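Local coordinates for protein oxidized polyvinyl alcohol hydrolase (Pseudomonas sp. VM15C, PDB 3WWC) that hydrolyses beta-diketones, including oxidized polyvinyl alcohol in the second step of polyvinyl alcohol degradation, at residues Pro128-Arg133 against Gly147-Phe152. The protein carries 1 engineered substitution. Numbering follows the deposited sequence.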
loop_
_atom_site.group_PDB
_atom_site.type_symbol
_atom_site.label_atom_id
_atom_site.label_comp_id
_atom_site.label_asym_id
_atom_site.label_seq_id
_atom_site.Cartn_x
_atom_site.Cartn_y
_atom_site.Cartn_z
ATOM N N PRO A 128 -5.596 3.694 -11.204
ATOM C CA PRO A 128 -4.735 2.519 -11.061
ATOM C C PRO A 128 -5.248 1.415 -10.143
ATOM O O PRO A 128 -5.118 0.215 -10.450
ATOM C CB PRO A 128 -3.416 3.092 -10.533
ATOM C CG PRO A 128 -3.342 4.500 -11.218
ATOM C CD PRO A 128 -4.844 4.959 -11.075
ATOM N N TRP A 129 -5.807 1.820 -8.997
ATOM C CA TRP A 129 -6.332 0.870 -8.024
ATOM C C TRP A 129 -7.606 1.480 -7.462
ATOM O O TRP A 129 -7.801 2.678 -7.502
ATOM C CB TRP A 129 -5.365 0.667 -6.835
ATOM C CG TRP A 129 -3.940 0.213 -7.214
ATOM C CD1 TRP A 129 -2.803 1.006 -7.281
ATOM C CD2 TRP A 129 -3.523 -1.112 -7.565
ATOM N NE1 TRP A 129 -1.721 0.249 -7.667
ATOM C CE2 TRP A 129 -2.127 -1.054 -7.845
ATOM C CE3 TRP A 129 -4.186 -2.343 -7.683
ATOM C CZ2 TRP A 129 -1.390 -2.191 -8.226
ATOM C CZ3 TRP A 129 -3.481 -3.465 -8.060
ATOM C CH2 TRP A 129 -2.076 -3.391 -8.331
ATOM N N PHE A 130 -8.458 0.626 -6.878
ATOM C CA PHE A 130 -9.675 1.125 -6.231
ATOM C C PHE A 130 -9.208 1.469 -4.804
ATOM O O PHE A 130 -9.413 0.724 -3.843
ATOM C CB PHE A 130 -10.724 -0.005 -6.262
ATOM C CG PHE A 130 -11.084 -0.464 -7.687
ATOM C CD1 PHE A 130 -11.673 0.434 -8.563
ATOM C CD2 PHE A 130 -10.795 -1.758 -8.141
ATOM C CE1 PHE A 130 -11.949 0.031 -9.888
ATOM C CE2 PHE A 130 -11.075 -2.150 -9.432
ATOM C CZ PHE A 130 -11.655 -1.250 -10.321
ATOM N N GLU A 131 -8.599 2.640 -4.703
ATOM C CA GLU A 131 -7.920 3.049 -3.500
ATOM C C GLU A 131 -8.430 4.263 -2.750
ATOM O O GLU A 131 -7.864 4.609 -1.708
ATOM C CB GLU A 131 -6.380 3.188 -3.770
ATOM C CG GLU A 131 -5.853 3.840 -5.120
ATOM C CD GLU A 131 -5.788 5.361 -5.144
ATOM O OE1 GLU A 131 -6.773 6.037 -4.761
ATOM O OE2 GLU A 131 -4.742 5.898 -5.603
ATOM N N GLY A 132 -9.507 4.883 -3.223
ATOM C CA GLY A 132 -10.023 6.024 -2.479
ATOM C C GLY A 132 -11.332 6.474 -3.124
ATOM O O GLY A 132 -11.454 6.450 -4.348
ATOM N N ARG A 133 -12.264 6.930 -2.312
ATOM C CA ARG A 133 -13.531 7.400 -2.881
ATOM C C ARG A 133 -13.327 8.743 -3.542
ATOM O O ARG A 133 -12.495 9.538 -3.111
ATOM C CB ARG A 133 -14.594 7.469 -1.773
ATOM C CG ARG A 133 -14.322 8.523 -0.693
ATOM C CD ARG A 133 -15.427 8.455 0.350
ATOM N NE ARG A 133 -15.162 9.187 1.577
ATOM C CZ ARG A 133 -15.652 10.402 1.831
ATOM N NH1 ARG A 133 -16.409 11.008 0.917
ATOM N NH2 ARG A 133 -15.431 10.976 3.012
ATOM N N GLY A 147 -14.264 -2.090 -1.592
ATOM C CA GLY A 147 -13.975 -2.020 -3.029
ATOM C C GLY A 147 -13.424 -3.323 -3.584
ATOM O O GLY A 147 -12.909 -4.139 -2.837
ATOM N N PRO A 148 -13.410 -3.481 -4.908
ATOM C CA PRO A 148 -12.953 -4.731 -5.502
ATOM C C PRO A 148 -11.482 -5.065 -5.519
ATOM O O PRO A 148 -11.158 -6.208 -5.744
ATOM C CB PRO A 148 -13.587 -4.728 -6.907
ATOM C CG PRO A 148 -13.924 -3.292 -7.182
ATOM C CD PRO A 148 -14.021 -2.548 -5.873
ATOM N N ASP A 149 -10.592 -4.097 -5.283
ATOM C CA ASP A 149 -9.208 -4.482 -5.225
ATOM C C ASP A 149 -8.900 -5.069 -3.843
ATOM O O ASP A 149 -8.234 -6.110 -3.762
ATOM C CB ASP A 149 -8.279 -3.261 -5.487
ATOM C CG ASP A 149 -7.882 -3.153 -6.942
ATOM O OD1 ASP A 149 -7.889 -4.179 -7.654
ATOM O OD2 ASP A 149 -7.534 -2.044 -7.396
ATOM N N SER A 150 -9.350 -4.399 -2.772
ATOM C CA SER A 150 -9.095 -4.914 -1.433
ATOM C C SER A 150 -9.602 -6.349 -1.308
ATOM O O SER A 150 -8.903 -7.218 -0.754
ATOM C CB SER A 150 -9.736 -3.969 -0.398
ATOM O OG SER A 150 -9.565 -4.451 0.933
ATOM N N SER A 151 -10.819 -6.615 -1.798
ATOM C CA SER A 151 -11.336 -7.996 -1.699
ATOM C C SER A 151 -10.632 -8.968 -2.641
ATOM O O SER A 151 -10.411 -10.132 -2.291
ATOM C CB SER A 151 -12.853 -8.022 -1.931
ATOM O OG SER A 151 -13.202 -7.471 -3.190
ATOM N N PHE A 152 -10.215 -8.504 -3.811
ATOM C CA PHE A 152 -9.519 -9.378 -4.734
ATOM C C PHE A 152 -8.226 -9.825 -4.109
ATOM O O PHE A 152 -7.871 -10.981 -4.203
ATOM C CB PHE A 152 -9.213 -8.578 -6.022
ATOM C CG PHE A 152 -8.102 -9.138 -6.862
ATOM C CD1 PHE A 152 -8.013 -10.499 -7.181
ATOM C CD2 PHE A 152 -7.126 -8.271 -7.363
ATOM C CE1 PHE A 152 -6.967 -10.974 -7.984
ATOM C CE2 PHE A 152 -6.082 -8.762 -8.175
ATOM C CZ PHE A 152 -6.006 -10.120 -8.485
HETATM O O HOH W 1 -6.795 -1.923 -10.011
HETATM O O HOH W 2 -10.544 -1.762 -3.272
#
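The ring of Phe-130 takes Pro-148 on one face. Pro-148 CG sits 4.0 Å from the centroid of the Phe-130 ring, displaced toward the CD2-CE2 rim, in a CH-pi contact. The carboxylate of Asp-149 approaches the same ring obliquely. At the indole of Trp-129, that carboxylate comes to the edge near the ring plane, where Asp-149 OD2 is 3.4 Å from Trp-129 CE3. Phe-130 holds CG beside its backbone N (chi1 -60°), which keeps the ring close to the amide that Asp-149 grips. There, Phe-130 N donates to Asp-149 OD2 over 2.9 Å. The bond is fairly straight (161°) and uses the anti side of OD2, 26° out of the carboxylate plane. Water 1 lies 2.7 Å from Asp-149 OD2 and also reaches Pro-128 O; it has more acceptors in reach than protons. Asp-149 OD1 forms a salt bridge with Arg-48 of strand 46-53. Near the helix start, water 2 links Phe-130 O to Ser-150 N. The contact thus ties the first turn of helix 148-160 to a loop beside the butanoic acid pocket, with the Trp-129 side chain about 7 Å from the bound ligand. Both oxygens of the buried carboxylate have partners, and Arg-48 would favour its charged form.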